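Local structure of glutathione s-transferase I (1AXD) at residues A[188-191]-A[192-196]; A[160-163]-A[164-168]; A[128-131]-A[132-136]. The protein catalyses the conjugation of glutathione to electrophilic compounds, herbicides among them, in maize. One frame throughout, in Å; residues are numbered along the deposited sequence.

Contact 1. Residues A[188-191]-A[192-196]; sequences HVKA and WWSGL
Two turns of the helix 187-198, in the all-helical C-terminal domain of the glutathione transferase fold, bring V189 against W192 and K190 against S194. The backbone follows the regular i to i+4 pattern. The nitrogens of W192, W193, S194 and G195 donate to the carbonyls of H188, V189, K190 and A191, with W193 N to V189 O at 2.8 Å the shortest of the four. The side chains of V189 and W192 leave the helix in the same direction, flank to flank. V189 CG1 touches the six-membered part of the indole, 3.7 Å from W192 CE3. The ring edge also meets the backbone, since V189 O lies near the ring plane, 3.3 Å from W192 CE3. From the next turn L196 CD1 sits 3.6 Å above one face of the W192 ring, displaced toward its rim. K190 curls forward along the helix: CG lies anti to the backbone N (chi1 176°), then bends at chi2, chi3 and chi4 bring the ammonium round to S194. The hydrogen bond from K190 NZ to S194 OG is 2.8 Å long. On the way the same end skirts the W193 indole obliquely, NZ standing 3.9 Å from W193 CD1. With those bends the lysine tip stays close to its own helix, and its side chain also touches D184. The two tryptophans reach into different neighbours. W192 packs on L149 of the helix 128-151 and on Y154 and L155 of the loop after it, while NE1 donates to D164. W193 lies against V168, T171 and L172 of the helix 168-174 and meets F175 edge-to-face. H188 and V189 turn back to the helix 128-151, where H188 ND1 is bonded to E146 and V189 rests on Y145.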
loop_
_atom_site.group_PDB
_atom_site.type_symbol
_atom_site.label_atom_id
_atom_site.label_comp_id
_atom_site.label_asym_id
_atom_site.label_seq_id
_atom_site.Cartn_x
_atom_site.Cartn_y
_atom_site.Cartn_z
ATOM N N HIS A 188 18.634 2.877 17.636
ATOM C CA HIS A 188 18.260 1.593 17.037
ATOM C C HIS A 188 17.898 1.664 15.570
ATOM O O HIS A 188 18.221 0.739 14.840
ATOM C CB HIS A 188 17.162 0.934 17.858
ATOM C CG HIS A 188 17.623 0.495 19.209
ATOM N ND1 HIS A 188 17.301 1.171 20.366
ATOM C CD2 HIS A 188 18.392 -0.553 19.587
ATOM C CE1 HIS A 188 17.849 0.556 21.399
ATOM N NE2 HIS A 188 18.516 -0.494 20.953
ATOM N N VAL A 189 17.248 2.749 15.141
ATOM C CA VAL A 189 16.908 2.923 13.729
ATOM C C VAL A 189 18.227 3.142 13.010
ATOM O O VAL A 189 18.436 2.560 11.952
ATOM C CB VAL A 189 15.963 4.140 13.497
ATOM C CG1 VAL A 189 15.623 4.284 12.010
ATOM C CG2 VAL A 189 14.671 3.979 14.315
ATOM N N LYS A 190 19.132 3.904 13.633
ATOM C CA LYS A 190 20.457 4.194 13.076
ATOM C C LYS A 190 21.260 2.940 12.885
ATOM O O LYS A 190 21.777 2.716 11.800
ATOM C CB LYS A 190 21.222 5.155 13.983
ATOM C CG LYS A 190 22.654 5.452 13.534
ATOM C CD LYS A 190 22.743 6.508 12.430
ATOM C CE LYS A 190 22.448 5.958 11.032
ATOM N NZ LYS A 190 23.446 4.949 10.553
ATOM N N ALA A 191 21.369 2.128 13.930
ATOM C CA ALA A 191 22.109 0.869 13.854
ATOM C C ALA A 191 21.523 0.027 12.761
ATOM O O ALA A 191 22.254 -0.477 11.925
ATOM C CB ALA A 191 22.039 0.146 15.209
ATOM N N TRP A 192 20.201 -0.105 12.781
ATOM C CA TRP A 192 19.423 -0.857 11.794
ATOM C C TRP A 192 19.762 -0.426 10.376
ATOM O O TRP A 192 19.998 -1.278 9.529
ATOM C CB TRP A 192 17.931 -0.624 12.083
ATOM C CG TRP A 192 16.983 -1.053 11.011
ATOM C CD1 TRP A 192 16.648 -2.331 10.672
ATOM C CD2 TRP A 192 16.209 -0.195 10.166
ATOM N NE1 TRP A 192 15.712 -2.322 9.672
ATOM C CE2 TRP A 192 15.423 -1.024 9.342
ATOM C CE3 TRP A 192 16.098 1.197 10.033
ATOM C CZ2 TRP A 192 14.535 -0.508 8.391
ATOM C CZ3 TRP A 192 15.219 1.709 9.095
ATOM C CH2 TRP A 192 14.447 0.858 8.286
ATOM N N TRP A 193 19.781 0.881 10.134
ATOM C CA TRP A 193 20.101 1.426 8.821
ATOM C C TRP A 193 21.528 1.128 8.419
ATOM O O TRP A 193 21.792 0.962 7.241
ATOM C CB TRP A 193 19.854 2.934 8.812
ATOM C CG TRP A 193 20.257 3.595 7.542
ATOM C CD1 TRP A 193 21.111 4.643 7.404
ATOM C CD2 TRP A 193 19.865 3.214 6.218
ATOM N NE1 TRP A 193 21.287 4.933 6.075
ATOM C CE2 TRP A 193 20.535 4.069 5.324
ATOM C CE3 TRP A 193 19.015 2.226 5.701
ATOM C CZ2 TRP A 193 20.386 3.968 3.941
ATOM C CZ3 TRP A 193 18.867 2.126 4.324
ATOM C CH2 TRP A 193 19.551 2.992 3.463
ATOM N N SER A 194 22.446 1.096 9.375
ATOM C CA SER A 194 23.844 0.795 9.071
ATOM C C SER A 194 23.967 -0.665 8.702
ATOM O O SER A 194 24.692 -0.995 7.770
ATOM C CB SER A 194 24.732 1.098 10.281
ATOM O OG SER A 194 24.496 2.407 10.771
ATOM N N GLY A 195 23.258 -1.529 9.422
ATOM C CA GLY A 195 23.318 -2.945 9.128
ATOM C C GLY A 195 22.899 -3.203 7.700
ATOM O O GLY A 195 23.528 -3.972 6.993
ATOM N N LEU A 196 21.826 -2.533 7.289
ATOM C CA LEU A 196 21.303 -2.667 5.937
ATOM C C LEU A 196 22.262 -2.120 4.953
ATOM O O LEU A 196 22.452 -2.729 3.922
ATOM C CB LEU A 196 19.952 -1.951 5.790
ATOM C CG LEU A 196 18.725 -2.557 6.484
ATOM C CD1 LEU A 196 17.529 -1.623 6.304
ATOM C CD2 LEU A 196 18.391 -3.941 5.910
#

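Contact 2. Residues A[160-163]-A[164-168]; sequences LSLA and DLNHV
D164 reaches back to S161 and closes a capping box at the start of the short helix 162-165. Its CB lies 3.7 Å from L160 CD1. The carboxylate leaves CB on the side away from the carbonyl carbon, beside the backbone N (chi1 -58°), which carries it toward the start of the helix. There OD2 takes the amide of S161: the bond from S161 N to D164 OD2 is 3.2 Å, arriving on the anti side and 21° out of the carboxylate plane. A water bridges the pair, donating to D164 OD2 at 2.5 Å and accepting from S161 OG at 2.7 Å. The other oxygen, OD1, accepts from W192 NE1 and L155 N. S161, the N-cap residue, accepts weakly through OG from A163 N at 3.4 Å. Just outside the box L160 and L165 meet as a hydrophobic staple, CD2 of L160 being 4.2 Å from CD1 of L165. At the far end the ring edge of H167 comes up to the previous turn, with ND1 making a weak bond of 2.7 Å to A163 O, while NE2 is held by Y145. With an alanine here instead of D164, S161 N, L155 N and W192 NE1 would probably be left without their acceptor and the tie to helix 187-198 weakened. This S-x-x-D box is a familiar feature of the glutathione transferase fold. A buried carboxylate with so many donors about it, at the positive end of a helix, is likely to be stabilised as the anion.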
loop_
_atom_site.group_PDB
_atom_site.type_symbol
_atom_site.label_atom_id
_atom_site.label_comp_id
_atom_site.label_asym_id
_atom_site.label_seq_id
_atom_site.Cartn_x
_atom_site.Cartn_y
_atom_site.Cartn_z
ATOM N N LEU A 160 15.397 -10.610 8.598
ATOM C CA LEU A 160 15.282 -9.610 7.539
ATOM C C LEU A 160 14.111 -10.034 6.699
ATOM O O LEU A 160 13.879 -11.225 6.561
ATOM C CB LEU A 160 16.543 -9.573 6.665
ATOM C CG LEU A 160 16.612 -8.555 5.518
ATOM C CD1 LEU A 160 16.930 -7.160 6.058
ATOM C CD2 LEU A 160 17.712 -8.964 4.536
ATOM N N SER A 161 13.379 -9.071 6.148
ATOM C CA SER A 161 12.226 -9.356 5.308
ATOM C C SER A 161 12.034 -8.225 4.332
ATOM O O SER A 161 12.803 -7.262 4.359
ATOM C CB SER A 161 10.984 -9.506 6.178
ATOM O OG SER A 161 10.692 -8.288 6.847
ATOM N N LEU A 162 11.006 -8.327 3.490
ATOM C CA LEU A 162 10.692 -7.297 2.502
ATOM C C LEU A 162 10.350 -6.007 3.167
ATOM O O LEU A 162 10.518 -4.961 2.563
ATOM C CB LEU A 162 9.530 -7.740 1.618
ATOM C CG LEU A 162 9.879 -7.976 0.159
ATOM C CD1 LEU A 162 8.587 -8.147 -0.624
ATOM C CD2 LEU A 162 10.644 -6.772 -0.371
ATOM N N ALA A 163 9.892 -6.066 4.412
ATOM C CA ALA A 163 9.550 -4.858 5.151
ATOM C C ALA A 163 10.758 -3.982 5.284
ATOM O O ALA A 163 10.635 -2.781 5.125
ATOM C CB ALA A 163 8.965 -5.218 6.533
ATOM N N ASP A 164 11.926 -4.580 5.520
ATOM C CA ASP A 164 13.169 -3.831 5.681
ATOM C C ASP A 164 13.715 -3.272 4.414
ATOM O O ASP A 164 13.954 -2.082 4.363
ATOM C CB ASP A 164 14.213 -4.693 6.367
ATOM C CG ASP A 164 13.744 -5.188 7.704
ATOM O OD1 ASP A 164 13.910 -4.459 8.704
ATOM O OD2 ASP A 164 13.170 -6.294 7.757
ATOM N N LEU A 165 13.889 -4.111 3.389
ATOM C CA LEU A 165 14.419 -3.684 2.086
ATOM C C LEU A 165 13.578 -2.612 1.449
ATOM O O LEU A 165 14.118 -1.750 0.772
ATOM C CB LEU A 165 14.504 -4.862 1.101
ATOM C CG LEU A 165 15.388 -6.102 1.273
ATOM C CD1 LEU A 165 16.657 -5.739 2.054
ATOM C CD2 LEU A 165 14.630 -7.198 1.986
ATOM N N ASN A 166 12.268 -2.653 1.669
ATOM C CA ASN A 166 11.357 -1.672 1.086
ATOM C C ASN A 166 11.603 -0.240 1.534
ATOM O O ASN A 166 11.022 0.669 0.962
ATOM C CB ASN A 166 9.907 -2.075 1.371
ATOM C CG ASN A 166 9.368 -3.112 0.388
ATOM O OD1 ASN A 166 10.114 -3.693 -0.384
ATOM N ND2 ASN A 166 8.053 -3.332 0.417
ATOM N N HIS A 167 12.430 -0.048 2.563
ATOM C CA HIS A 167 12.756 1.283 3.094
ATOM C C HIS A 167 14.063 1.828 2.561
ATOM O O HIS A 167 14.344 2.983 2.797
ATOM C CB HIS A 167 12.937 1.229 4.612
ATOM C CG HIS A 167 11.677 1.042 5.396
ATOM N ND1 HIS A 167 11.170 -0.200 5.712
ATOM C CD2 HIS A 167 10.872 1.942 6.009
ATOM C CE1 HIS A 167 10.107 -0.059 6.485
ATOM N NE2 HIS A 167 9.905 1.232 6.681
ATOM N N VAL A 168 14.874 1.036 1.869
ATOM C CA VAL A 168 16.154 1.568 1.453
ATOM C C VAL A 168 16.182 2.660 0.445
ATOM O O VAL A 168 16.764 3.691 0.747
ATOM C CB VAL A 168 17.235 0.466 1.155
ATOM C CG1 VAL A 168 17.130 -0.689 2.158
ATOM C CG2 VAL A 168 17.181 -0.018 -0.271
HETATM O O HOH W 1 11.855 -7.837 9.290
#

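Contact 3. Residues A[128-131]-A[132-136]; sequences QKVV and DENLE
The Q128 amide and the D132 carboxylate stand 68° apart, so one flat group meets the other askew. Q128 NE2 approaches D132 OD1 from above the carboxylate plane, 37° out of it, and the hydrogen bond is 3.1 Å long. The acceptor in turn lies somewhat off the amide plane of Q128. On that same face of the carboxylate lies Q128 CG, 3.6 Å from D132 OD2 and almost as close to OD1, and so does the backbone Q128 O, 3.4 Å from D132 CG. A bend at chi2 (69°) curls the glutamine forward over the aspartate, and the same NE2 is also bonded to Y179 OH. All this occupies the first turns of the long helix 128-151 in the C-terminal helical domain, where the D127 side chain takes the amide of K129. The main chain is joined by D132 N to Q128 O at 2.8 Å, and by L135 N to V131 O at 3.0 Å; the bond from E133 N to K129 O is weak. On the inner side the side chains of V131 and L135 leave the helix together, V131 CG1 lying 3.9 Å from L135 CD1. Both touch Y179, and V131 also packs on Q115 and V116 of the helix 88-122. On the outer side E133 forms a salt bridge with K137, one turn further along.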
loop_
_atom_site.group_PDB
_atom_site.type_symbol
_atom_site.label_atom_id
_atom_site.label_comp_id
_atom_site.label_asym_id
_atom_site.label_seq_id
_atom_site.Cartn_x
_atom_site.Cartn_y
_atom_site.Cartn_z
ATOM N N GLN A 128 11.093 25.614 3.219
ATOM C CA GLN A 128 11.299 25.156 4.582
ATOM C C GLN A 128 9.989 24.876 5.282
ATOM O O GLN A 128 9.931 23.957 6.069
ATOM C CB GLN A 128 12.122 26.170 5.375
ATOM C CG GLN A 128 12.772 25.595 6.634
ATOM C CD GLN A 128 13.879 24.595 6.322
ATOM O OE1 GLN A 128 14.486 24.646 5.260
ATOM N NE2 GLN A 128 14.148 23.685 7.261
ATOM N N LYS A 129 8.942 25.632 4.966
ATOM C CA LYS A 129 7.633 25.444 5.593
ATOM C C LYS A 129 7.258 24.003 5.533
ATOM O O LYS A 129 7.061 23.381 6.573
ATOM C CB LYS A 129 6.567 26.273 4.863
ATOM C CG LYS A 129 6.879 27.769 4.765
ATOM C CD LYS A 129 5.820 28.538 3.964
ATOM C CE LYS A 129 6.158 30.030 3.899
ATOM N NZ LYS A 129 5.087 30.856 3.275
ATOM N N VAL A 130 7.206 23.474 4.313
ATOM C CA VAL A 130 6.863 22.084 4.055
ATOM C C VAL A 130 7.835 21.130 4.753
ATOM O O VAL A 130 7.391 20.194 5.402
ATOM C CB VAL A 130 6.837 21.822 2.531
ATOM C CG1 VAL A 130 6.530 20.354 2.230
ATOM C CG2 VAL A 130 5.789 22.715 1.875
ATOM N N VAL A 131 9.133 21.388 4.659
ATOM C CA VAL A 131 10.117 20.527 5.301
ATOM C C VAL A 131 9.921 20.446 6.787
ATOM O O VAL A 131 9.909 19.355 7.317
ATOM C CB VAL A 131 11.563 20.987 4.994
ATOM C CG1 VAL A 131 12.587 20.174 5.826
ATOM C CG2 VAL A 131 11.847 20.829 3.486
ATOM N N ASP A 132 9.724 21.579 7.452
ATOM C CA ASP A 132 9.542 21.604 8.902
ATOM C C ASP A 132 8.381 20.805 9.432
ATOM O O ASP A 132 8.557 20.082 10.401
ATOM C CB ASP A 132 9.449 23.043 9.416
ATOM C CG ASP A 132 10.790 23.773 9.395
ATOM O OD1 ASP A 132 11.854 23.131 9.213
ATOM O OD2 ASP A 132 10.777 25.006 9.583
ATOM N N GLU A 133 7.207 20.909 8.815
ATOM C CA GLU A 133 6.060 20.161 9.310
ATOM C C GLU A 133 6.150 18.706 9.029
ATOM O O GLU A 133 5.730 17.911 9.856
ATOM C CB GLU A 133 4.739 20.739 8.801
ATOM C CG GLU A 133 4.503 20.634 7.320
ATOM C CD GLU A 133 3.103 21.078 6.946
ATOM O OE1 GLU A 133 2.873 22.307 6.878
ATOM O OE2 GLU A 133 2.233 20.200 6.737
ATOM N N ASN A 134 6.707 18.330 7.890
ATOM C CA ASN A 134 6.841 16.919 7.586
ATOM C C ASN A 134 7.876 16.283 8.442
ATOM O O ASN A 134 7.784 15.096 8.702
ATOM C CB ASN A 134 7.127 16.710 6.109
ATOM C CG ASN A 134 5.876 16.784 5.281
ATOM O OD1 ASN A 134 5.701 17.685 4.484
ATOM N ND2 ASN A 134 4.978 15.838 5.494
ATOM N N LEU A 135 8.851 17.059 8.905
ATOM C CA LEU A 135 9.884 16.525 9.786
ATOM C C LEU A 135 9.255 16.178 11.087
ATOM O O LEU A 135 9.742 15.296 11.769
ATOM C CB LEU A 135 11.028 17.522 9.997
ATOM C CG LEU A 135 12.228 17.415 9.046
ATOM C CD1 LEU A 135 13.188 18.581 9.307
ATOM C CD2 LEU A 135 12.965 16.067 9.226
ATOM N N GLU A 136 8.172 16.855 11.445
ATOM C CA GLU A 136 7.493 16.537 12.689
ATOM C C GLU A 136 6.742 15.270 12.499
ATOM O O GLU A 136 6.860 14.374 13.310
ATOM C CB GLU A 136 6.561 17.667 13.115
ATOM C CG GLU A 136 7.308 18.918 13.526
ATOM C CD GLU A 136 6.732 19.572 14.770
ATOM O OE1 GLU A 136 6.467 18.852 15.760
ATOM O OE2 GLU A 136 6.561 20.812 14.761
#

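Contacts 1 and 2 form one connected patch, their centres 12 Å apart. Their joint is the hydrogen bond between W192 NE1 and D164 OD1, 3.0 Å, which ties helix 187-198 to the capped start of helix 162-165, and L196 CD2 packs on L160 CD1 at 3.5 Å beside it. Contact 3 stands apart, with centres 24 Å from contact 1 and 25 Å from contact 2; helix 128-151 nevertheless runs from it to E146 and L149, against which contact 1 rests. Contact 2 also faces helices 14-24 and 67-78 of the thioredoxin-like N-terminal domain, which in this family supplies most of the glutathione site.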